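Local coordinates for protein vinylacetyl-CoA Delta-isomerase (Nitrosopumilus maritimus SCM1, PDB 6VJR) that probably dehydrates 4-hydroxybutyryl-CoA and isomerises vinylacetyl-CoA, using FAD, a [4Fe-4S] cluster and a ferric ion, at residues E131-K134 / M135-E139; A411-K414 / G415-V418; E419-M422 / R423-L427. All blocks are in the same frame, centred on the assembly; numbering follows the deposited sequence. Where two conformers were deposited one is given.

In the fold
Contact 1 lies on helix 125-139 in the N-terminal region of 4-hydroxyphenylacetate 3-hydroxylase type, while contacts 2 and 3 follow one another in the C-terminal region, their centres about 12 Å apart and about 53 and 43 Å from that of contact 1. Contact 3, on helix 418-432, is the buried one; contact 1 is partly buried, its inner side mostly apolar but holding a hydrogen-bonded glutamine; contact 2 is the surface loop leading into the helix of contact 3. Their chemistry follows: a CH-pi contact in 131-139, a water-braced turn under a guanidinium in 411-418, and a salt bridge in 419-427. Contacts 2 and 3 both meet neighbouring subunits, whereas contact 1 stays within its own chain.

Contact 1 (E131-K134 / M135-E139); sequences EFVK and MVQQE
Phe132 and Val136, one turn apart near the C-terminal end of helix 125-139, form the apolar centre of this local i-to-i+4 contact, with Val133 and Gln137 following on the buried side and Lys134 and Gln138 on the exposed one. Val136 CG1 sits over a face of the Phe132 ring in a CH-pi contact, 3.9 Å from the ring centroid. It is displaced toward the rim, so that Phe132 CZ and Val136 CG1 come within 3.6 Å. Val136 holds CG1 beside its own backbone N (chi1 -58°), leaning back toward the ring.

Val133 and Gln137 run side by side and point the same way, with Val133 CG1 3.5 Å from Gln137 NE2. That buried amide is satisfied at both ends: NE2 donates to Leu71 O, and OE1 is hydrogen-bonded to the hydroxyls of Ser60 and Thr63, which fixes its rotation. On the outer side the long, extended Lys134 chain brings CE to 3.6 Å from Gln138 NE2. Beneath the side chains run four consecutive helical bonds, from Met135 N to Glu131 O (3.1 Å) through to Gln138 N to Lys134 O (3.0 Å).

The helix lies against strand 195-198: Phe132 meets the ring of Trp195 edge-to-face and also touches Ile197. Val136 packs on the loop at Leu71, and the chain's N-terminus closes the helix end, where Thr1 OG1 bonds to Gln138 O and the backbones of Ile2 and Glu139 are hydrogen-bonded, just ahead of strand 143-146.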
ATOM      1  N   GLU A 131     -13.696  43.894 -15.412  1.00 21.08           N
ATOM      2  CA  GLU A 131     -12.923  45.118 -15.246  1.00 22.08           C
ATOM      3  C   GLU A 131     -11.755  44.871 -14.293  1.00 18.91           C
ATOM      4  O   GLU A 131     -10.674  45.423 -14.485  1.00 21.42           O
ATOM      5  CB  GLU A 131     -13.776  46.298 -14.786  1.00 24.74           C
ATOM      6  CG  GLU A 131     -14.828  46.697 -15.802  1.00 28.21           C
ATOM      7  CD  GLU A 131     -14.267  47.423 -17.004  1.00 35.08           C
ATOM      8  OE1 GLU A 131     -15.081  47.564 -17.917  1.00 45.94           O
ATOM      9  OE2 GLU A 131     -13.095  47.878 -17.051  1.00 39.26           O
ATOM     10  N   PHE A 132     -11.970  44.017 -13.282  1.00 17.48           N
ATOM     11  CA  PHE A 132     -10.888  43.679 -12.375  1.00 19.25           C
ATOM     12  C   PHE A 132      -9.788  42.905 -13.110  1.00 18.12           C
ATOM     13  O   PHE A 132      -8.599  43.183 -12.946  1.00 18.54           O
ATOM     14  CB  PHE A 132     -11.452  42.919 -11.170  1.00 17.78           C
ATOM     15  CG  PHE A 132     -10.358  42.448 -10.227  1.00 18.60           C
ATOM     16  CD1 PHE A 132      -9.830  43.332  -9.302  1.00 21.29           C
ATOM     17  CD2 PHE A 132      -9.871  41.152 -10.249  1.00 20.21           C
ATOM     18  CE1 PHE A 132      -8.861  42.926  -8.405  1.00 22.78           C
ATOM     19  CE2 PHE A 132      -8.850  40.765  -9.376  1.00 22.01           C
ATOM     20  CZ  PHE A 132      -8.344  41.656  -8.465  1.00 21.03           C
ATOM     21  N   VAL A 133     -10.184  41.925 -13.920  1.00 18.42           N
ATOM     22  CA  VAL A 133      -9.233  41.147 -14.688  1.00 18.41           C
ATOM     23  C   VAL A 133      -8.422  42.070 -15.593  1.00 16.97           C
ATOM     24  O   VAL A 133      -7.211  41.924 -15.691  1.00 19.10           O
ATOM     25  CB  VAL A 133      -9.917  40.024 -15.486  1.00 18.24           C
ATOM     26  CG1 VAL A 133      -8.911  39.374 -16.437  1.00 20.86           C
ATOM     27  CG2 VAL A 133     -10.511  39.002 -14.498  1.00 18.00           C
ATOM     28  N   LYS A 134      -9.095  42.995 -16.274  1.00 19.55           N
ATOM     29  CA  LYS A 134      -8.388  43.919 -17.147  1.00 21.08           C
ATOM     30  C   LYS A 134      -7.316  44.681 -16.371  1.00 21.22           C
ATOM     31  O   LYS A 134      -6.172  44.776 -16.808  1.00 23.38           O
ATOM     32  CB  LYS A 134      -9.394  44.860 -17.790  1.00 23.27           C
ATOM     33  CG  LYS A 134      -8.727  46.028 -18.469  1.00 27.99           C
ATOM     34  CD  LYS A 134      -9.704  46.906 -19.226  1.00 31.98           C
ATOM     35  CE  LYS A 134      -9.042  48.049 -19.906  1.00 35.89           C
ATOM     36  NZ  LYS A 134     -10.056  48.765 -20.666  1.00 39.46           N
ATOM     37  N   MET A 135      -7.686  45.227 -15.205  0.57 21.03           N
ATOM     38  CA  MET A 135      -6.734  45.947 -14.368  0.57 21.63           C
ATOM     39  C   MET A 135      -5.523  45.059 -14.047  0.57 20.17           C
ATOM     40  O   MET A 135      -4.391  45.436 -14.316  0.57 21.62           O
ATOM     41  CB  MET A 135      -7.406  46.439 -13.081  0.57 22.57           C
ATOM     42  CG  MET A 135      -6.475  47.171 -12.126  0.57 24.21           C
ATOM     43  SD  MET A 135      -7.277  47.679 -10.590  0.57 30.45           S
ATOM     44  CE  MET A 135      -7.456  46.132  -9.690  0.57 29.79           C
ATOM     45  N   VAL A 136      -5.747  43.871 -13.463  1.00 19.58           N
ATOM     46  CA  VAL A 136      -4.629  43.096 -12.965  1.00 19.05           C
ATOM     47  C   VAL A 136      -3.758  42.572 -14.107  1.00 19.35           C
ATOM     48  O   VAL A 136      -2.554  42.414 -13.938  1.00 19.42           O
ATOM     49  CB  VAL A 136      -5.063  41.999 -11.975  1.00 19.20           C
ATOM     50  CG1 VAL A 136      -5.810  42.584 -10.794  1.00 20.82           C
ATOM     51  CG2 VAL A 136      -5.915  40.922 -12.586  1.00 20.03           C
ATOM     52  N   GLN A 137      -4.372  42.282 -15.248  1.00 18.85           N
ATOM     53  CA  GLN A 137      -3.634  41.913 -16.452  1.00 19.87           C
ATOM     54  C   GLN A 137      -2.728  43.032 -16.977  1.00 21.37           C
ATOM     55  O   GLN A 137      -1.594  42.784 -17.379  1.00 21.02           O
ATOM     56  CB  GLN A 137      -4.583  41.441 -17.546  1.00 19.70           C
ATOM     57  CG  GLN A 137      -5.113  40.027 -17.319  1.00 20.36           C
ATOM     58  CD  GLN A 137      -5.847  39.462 -18.524  1.00 19.37           C
ATOM     59  OE1 GLN A 137      -6.102  40.150 -19.542  1.00 20.44           O
ATOM     60  NE2 GLN A 137      -6.234  38.207 -18.356  1.00 19.43           N
ATOM     61  N   GLN A 138      -3.266  44.248 -17.046  1.00 20.74           N
ATOM     62  CA  GLN A 138      -2.506  45.400 -17.497  1.00 22.25           C
ATOM     63  C   GLN A 138      -1.304  45.667 -16.593  1.00 21.41           C
ATOM     64  O   GLN A 138      -0.221  45.967 -17.092  1.00 24.74           O
ATOM     65  CB  GLN A 138      -3.371  46.658 -17.496  1.00 25.55           C
ATOM     66  CG  GLN A 138      -4.535  46.621 -18.467  1.00 29.94           C
ATOM     67  CD  GLN A 138      -5.354  47.897 -18.436  1.00 36.80           C
ATOM     68  OE1 GLN A 138      -5.824  48.368 -17.389  1.00 43.27           O
ATOM     69  NE2 GLN A 138      -5.485  48.503 -19.595  1.00 41.33           N
ATOM     70  N   GLU A 139      -1.506  45.564 -15.281  1.00 20.93           N
ATOM     71  CA  GLU A 139      -0.498  45.922 -14.296  1.00 20.70           C
ATOM     72  C   GLU A 139       0.431  44.745 -13.962  1.00 20.24           C
ATOM     73  O   GLU A 139       1.522  44.978 -13.460  1.00 20.92           O
ATOM     74  CB  GLU A 139      -1.179  46.499 -13.058  1.00 22.17           C
ATOM     75  CG  GLU A 139      -1.989  47.752 -13.368  1.00 23.96           C
ATOM     76  CD  GLU A 139      -2.626  48.472 -12.192  1.00 29.90           C
ATOM     77  OE1 GLU A 139      -3.495  49.367 -12.418  1.00 36.54           O
ATOM     78  OE2 GLU A 139      -2.271  48.139 -11.044  1.00 32.70           O
TER

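Contact 2 (A411-K414 / G415-V418); sequences AGRK and GVDV
The guanidinium of Arg413 has one face over Val416: methyl CG2 lies beneath its centre, with Arg413 CZ 3.5 Å from Val416 CG2, and the two side chains cross at about a right angle. NH1 of the same group forms a salt bridge with Asp312, and the side chain also packs on Asp153 of the second subunit. Arg413 places CG between its backbone N and carbonyl carbon (chi1 67°), and the chain then runs extended to NE; this carries it across the valine, so that Arg413 CG is likewise 3.5 Å from Val416 CG2.

Below, the backbone folds back tightly. Val416 N donates to Arg413 O at 3.2 Å with a fairly straight N-H (163°). A water bridges the two limbs of the loop at the base of the turn, accepting from Gly412 N (3.0 Å) and donating to Arg413 O (2.9 Å) and Val416 O (2.7 Å); Arg413 O thus takes two donors. Gly415 takes a positive phi, and a CB there would clash with Lys414 O, so the turn needs a glycine at this place. Farther along, Val418 CG2 comes back to 3.7 Å from Ala411 N, where the two ends of the loop lie close.

Arg413 to Val416 make a type II beta turn in the connection from helix 402-409 to helix 418-432, whose N-cap is Asp417, its OD1 accepting from Glu419 N.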
ATOM      1  N   ALA A 411      33.415  12.176   4.545  1.00 15.66           N
ATOM      2  CA  ALA A 411      33.708  11.754   3.186  1.00 16.70           C
ATOM      3  C   ALA A 411      32.679  10.743   2.678  1.00 16.25           C
ATOM      4  O   ALA A 411      32.223   9.858   3.377  1.00 18.72           O
ATOM      5  CB  ALA A 411      35.084  11.168   3.127  1.00 18.91           C
ATOM      6  N   GLY A 412      32.343  10.858   1.416  1.00 18.06           N
ATOM      7  CA  GLY A 412      31.675   9.805   0.680  1.00 17.41           C
ATOM      8  C   GLY A 412      32.730   9.062  -0.147  1.00 18.18           C
ATOM      9  O   GLY A 412      33.860   8.782   0.304  1.00 20.31           O
ATOM     10  N   ARG A 413      32.363   8.723  -1.373  1.00 18.66           N
ATOM     11  CA  ARG A 413      33.346   8.184  -2.291  1.00 21.51           C
ATOM     12  C   ARG A 413      34.440   9.212  -2.601  1.00 20.77           C
ATOM     13  O   ARG A 413      34.254  10.426  -2.466  1.00 20.01           O
ATOM     14  CB  ARG A 413      32.689   7.675  -3.573  1.00 23.71           C
ATOM     15  CG  ARG A 413      32.092   8.764  -4.419  1.00 22.98           C
ATOM     16  CD  ARG A 413      31.753   8.235  -5.790  1.00 24.70           C
ATOM     17  NE  ARG A 413      31.037   9.267  -6.541  1.00 23.58           N
ATOM     18  CZ  ARG A 413      31.571  10.218  -7.269  1.00 27.97           C
ATOM     19  NH1 ARG A 413      30.795  11.069  -7.918  1.00 29.83           N
ATOM     20  NH2 ARG A 413      32.874  10.314  -7.371  1.00 30.33           N
ATOM     21  N   LYS A 414      35.602   8.711  -2.998  1.00 22.41           N
ATOM     22  CA  LYS A 414      36.754   9.562  -3.198  1.00 25.44           C
ATOM     23  C   LYS A 414      36.435  10.585  -4.284  1.00 26.18           C
ATOM     24  O   LYS A 414      35.832  10.287  -5.310  1.00 30.24           O
ATOM     25  CB  LYS A 414      37.970   8.686  -3.536  1.00 27.51           C
ATOM     26  CG  LYS A 414      39.303   9.359  -3.645  1.00 32.36           C
ATOM     27  CD  LYS A 414      40.378   8.348  -4.013  1.00 37.23           C
ATOM     28  CE  LYS A 414      40.290   7.965  -5.450  1.00 44.01           C
ATOM     29  NZ  LYS A 414      41.484   7.244  -5.917  1.00 49.17           N
ATOM     30  N   GLY A 415      36.833  11.820  -4.031  1.00 28.35           N
ATOM     31  CA  GLY A 415      36.697  12.865  -5.034  1.00 27.89           C
ATOM     32  C   GLY A 415      35.480  13.747  -4.801  1.00 26.92           C
ATOM     33  O   GLY A 415      35.417  14.837  -5.346  1.00 29.56           O
ATOM     34  N   VAL A 416      34.517  13.268  -4.012  1.00 21.77           N
ATOM     35  CA  VAL A 416      33.334  14.043  -3.684  1.00 21.03           C
ATOM     36  C   VAL A 416      33.670  15.065  -2.603  1.00 19.03           C
ATOM     37  O   VAL A 416      34.198  14.761  -1.547  1.00 20.10           O
ATOM     38  CB  VAL A 416      32.173  13.156  -3.220  1.00 21.70           C
ATOM     39  CG1 VAL A 416      31.009  13.990  -2.687  1.00 23.33           C
ATOM     40  CG2 VAL A 416      31.785  12.201  -4.338  1.00 23.27           C
ATOM     41  N   ASP A 417      33.335  16.306  -2.893  1.00 19.72           N
ATOM     42  CA  ASP A 417      33.499  17.386  -1.943  1.00 20.14           C
ATOM     43  C   ASP A 417      32.506  17.230  -0.793  1.00 18.06           C
ATOM     44  O   ASP A 417      31.297  17.166  -1.025  1.00 17.94           O
ATOM     45  CB  ASP A 417      33.238  18.645  -2.738  1.00 23.44           C
ATOM     46  CG  ASP A 417      33.513  19.981  -2.083  1.00 34.72           C
ATOM     47  OD1 ASP A 417      33.469  20.033  -0.820  1.00 41.94           O
ATOM     48  OD2 ASP A 417      33.761  20.954  -2.873  1.00 35.60           O
ATOM     49  N   VAL A 418      33.020  17.172   0.439  1.00 18.41           N
ATOM     50  CA  VAL A 418      32.167  16.956   1.598  1.00 18.27           C
ATOM     51  C   VAL A 418      31.108  18.051   1.707  1.00 16.87           C
ATOM     52  O   VAL A 418      29.966  17.766   2.044  1.00 15.82           O
ATOM     53  CB  VAL A 418      32.983  16.782   2.896  1.00 19.72           C
ATOM     54  CG1 VAL A 418      32.123  16.840   4.149  1.00 21.33           C
ATOM     55  CG2 VAL A 418      33.753  15.477   2.847  1.00 23.07           C
TER
HETATM   56  O   HOH W   1      34.292  12.354  -0.296  1.00 22.23           O

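Contact 3 (E419-M422 / R423-L427); sequences ENRM and RILRL
With chi1 at -174° Glu419 carries CG to the far side from its backbone N, while Arg423, one helical turn on, swings CG beside its own N (chi1 -78°); both chains then run extended, side by side and pointing the same way. They end in a side-on salt bridge in which a single oxygen takes both bonds: Glu419 OE2 is 3.0 Å from Arg423 NE, met through its anti lone pair, and 3.0 Å from Arg423 NH2, met nearly along its C-O axis. The oxygen lies at the guanidinium edge, close to its plane, although the carboxylate plane is turned 31° from it, and both hydrogen bonds are noticeably bent. A water donates to Asn420 OD1 at 2.7 Å and accepts a weak bond from Arg423 NE at 3.3 Å. A methionine in place of Arg423 would probably leave the Glu419 carboxylate without its main positive mate and Ala475 O of the third subunit without the donor it now has in NH1.

Arg421 leaves the helix toward the flavin, its side chain about 5 Å from a bound FAD; NH1 is held by Leu410 O and NH2 by Asn314 of the FAD pocket. Leu425 touches Ile310 of helix 295-314 and Leu387 and Val388 of helix 387-390, Met422 rests on Phe397 of helix 394-397, and Ile424 touches both Thr309 of helix 295-314 and Ala471 of the third subunit.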
ATOM      1  N   GLU A 419      31.448  19.299   1.345  1.00 16.37           N
ATOM      2  CA  GLU A 419      30.460  20.346   1.410  1.00 15.83           C
ATOM      3  C   GLU A 419      29.264  20.027   0.488  1.00 15.67           C
ATOM      4  O   GLU A 419      28.116  20.325   0.801  1.00 15.03           O
ATOM      5  CB  GLU A 419      31.072  21.681   1.018  1.00 18.15           C
ATOM      6  CG  GLU A 419      30.081  22.813   1.211  1.00 19.02           C
ATOM      7  CD  GLU A 419      30.619  24.214   0.996  1.00 21.83           C
ATOM      8  OE1 GLU A 419      31.828  24.439   1.211  1.00 25.15           O
ATOM      9  OE2 GLU A 419      29.816  25.080   0.552  1.00 26.57           O
ATOM     10  N   ASN A 420      29.539  19.450  -0.690  1.00 15.77           N
ATOM     11  CA  ASN A 420      28.449  19.092  -1.589  1.00 14.76           C
ATOM     12  C   ASN A 420      27.572  17.978  -1.006  1.00 13.23           C
ATOM     13  O   ASN A 420      26.336  18.016  -1.145  1.00 14.29           O
ATOM     14  CB  ASN A 420      28.944  18.699  -2.972  1.00 15.37           C
ATOM     15  CG  ASN A 420      29.564  19.845  -3.734  1.00 17.87           C
ATOM     16  OD1 ASN A 420      29.277  21.019  -3.484  1.00 19.90           O
ATOM     17  ND2 ASN A 420      30.333  19.499  -4.743  1.00 20.82           N
ATOM     18  N   ARG A 421      28.189  16.974  -0.337  1.00 13.46           N
ATOM     19  CA  ARG A 421      27.414  15.934   0.309  1.00 14.20           C
ATOM     20  C   ARG A 421      26.533  16.511   1.416  1.00 14.52           C
ATOM     21  O   ARG A 421      25.366  16.158   1.520  1.00 14.54           O
ATOM     22  CB  ARG A 421      28.365  14.853   0.769  1.00 14.64           C
ATOM     23  CG  ARG A 421      27.708  13.615   1.340  1.00 14.65           C
ATOM     24  CD  ARG A 421      28.706  12.464   1.460  1.00 15.76           C
ATOM     25  NE  ARG A 421      28.080  11.258   2.015  1.00 15.79           N
ATOM     26  CZ  ARG A 421      28.165  10.792   3.266  1.00 16.73           C
ATOM     27  NH1 ARG A 421      28.951  11.392   4.144  1.00 16.99           N
ATOM     28  NH2 ARG A 421      27.382   9.781   3.628  1.00 16.83           N
ATOM     29  N   MET A 422      27.084  17.414   2.214  1.00 13.91           N
ATOM     30  CA  MET A 422      26.297  18.120   3.214  1.00 14.43           C
ATOM     31  C   MET A 422      25.133  18.886   2.589  1.00 13.15           C
ATOM     32  O   MET A 422      24.011  18.837   3.094  1.00 14.33           O
ATOM     33  CB  MET A 422      27.148  19.050   4.075  1.00 16.25           C
ATOM     34  CG  MET A 422      28.176  18.306   4.845  1.00 19.22           C
ATOM     35  SD  MET A 422      29.219  19.305   5.924  1.00 27.41           S
ATOM     36  CE  MET A 422      27.946  20.442   6.484  1.00 31.89           C
ATOM     37  N   ARG A 423      25.397  19.631   1.524  1.00 13.36           N
ATOM     38  CA  ARG A 423      24.352  20.435   0.924  1.00 13.41           C
ATOM     39  C   ARG A 423      23.189  19.566   0.427  1.00 12.47           C
ATOM     40  O   ARG A 423      22.027  19.924   0.586  1.00 14.11           O
ATOM     41  CB  ARG A 423      24.924  21.258  -0.242  1.00 13.61           C
ATOM     42  CG  ARG A 423      25.703  22.474   0.209  1.00 14.59           C
ATOM     43  CD  ARG A 423      26.434  23.132  -0.955  1.00 16.24           C
ATOM     44  NE  ARG A 423      27.105  24.375  -0.610  1.00 18.20           N
ATOM     45  CZ  ARG A 423      26.498  25.511  -0.334  1.00 18.35           C
ATOM     46  NH1 ARG A 423      25.216  25.678  -0.592  1.00 16.78           N
ATOM     47  NH2 ARG A 423      27.220  26.532   0.089  1.00 21.32           N
ATOM     48  N   ILE A 424      23.505  18.432  -0.214  1.00 12.74           N
ATOM     49  CA  ILE A 424      22.435  17.625  -0.784  1.00 12.79           C
ATOM     50  C   ILE A 424      21.627  16.967   0.352  1.00 12.20           C
ATOM     51  O   ILE A 424      20.406  16.882   0.281  1.00 12.50           O
ATOM     52  CB  ILE A 424      22.908  16.627  -1.854  1.00 13.54           C
ATOM     53  CG1 ILE A 424      21.733  16.288  -2.775  1.00 14.72           C
ATOM     54  CG2 ILE A 424      23.557  15.389  -1.250  1.00 13.39           C
ATOM     55  CD1 ILE A 424      21.403  17.403  -3.750  1.00 14.10           C
ATOM     56  N   LEU A 425      22.284  16.533   1.428  1.00 12.08           N
ATOM     57  CA  LEU A 425      21.573  16.010   2.586  1.00 11.82           C
ATOM     58  C   LEU A 425      20.621  17.042   3.194  1.00 11.87           C
ATOM     59  O   LEU A 425      19.469  16.719   3.517  1.00 13.14           O
ATOM     60  CB  LEU A 425      22.551  15.465   3.627  1.00 12.67           C
ATOM     61  CG  LEU A 425      23.316  14.192   3.238  1.00 14.42           C
ATOM     62  CD1 LEU A 425      24.528  14.016   4.093  1.00 14.68           C
ATOM     63  CD2 LEU A 425      22.401  12.995   3.385  1.00 14.41           C
ATOM     64  N   ARG A 426      21.097  18.282   3.322  1.00 12.51           N
ATOM     65  CA  ARG A 426      20.243  19.373   3.825  1.00 12.19           C
ATOM     66  C   ARG A 426      19.038  19.604   2.908  1.00 11.91           C
ATOM     67  O   ARG A 426      17.960  19.917   3.375  1.00 12.40           O
ATOM     68  CB  ARG A 426      21.035  20.664   4.052  1.00 12.86           C
ATOM     69  CG  ARG A 426      21.955  20.538   5.268  1.00 12.88           C
ATOM     70  CD  ARG A 426      21.165  20.404   6.551  1.00 13.13           C
ATOM     71  NE  ARG A 426      22.049  20.629   7.688  1.00 13.48           N
ATOM     72  CZ  ARG A 426      22.008  19.911   8.837  1.00 14.38           C
ATOM     73  NH1 ARG A 426      20.947  19.184   9.097  1.00 16.72           N
ATOM     74  NH2 ARG A 426      22.991  20.028   9.718  1.00 16.24           N
ATOM     75  N   LEU A 427      19.227  19.513   1.577  1.00 11.68           N
ATOM     76  CA  LEU A 427      18.113  19.645   0.658  1.00 12.91           C
ATOM     77  C   LEU A 427      17.037  18.588   0.943  1.00 12.28           C
ATOM     78  O   LEU A 427      15.825  18.905   1.013  1.00 12.49           O
ATOM     79  CB  LEU A 427      18.541  19.713  -0.797  1.00 13.17           C
ATOM     80  CG  LEU A 427      17.404  19.913  -1.793  1.00 13.65           C
ATOM     81  CD1 LEU A 427      16.673  21.228  -1.595  1.00 14.74           C
ATOM     82  CD2 LEU A 427      17.938  19.793  -3.200  1.00 14.25           C
TER
HETATM   83  O   HOH W   2      29.872  23.093  -1.904  1.00 34.62           O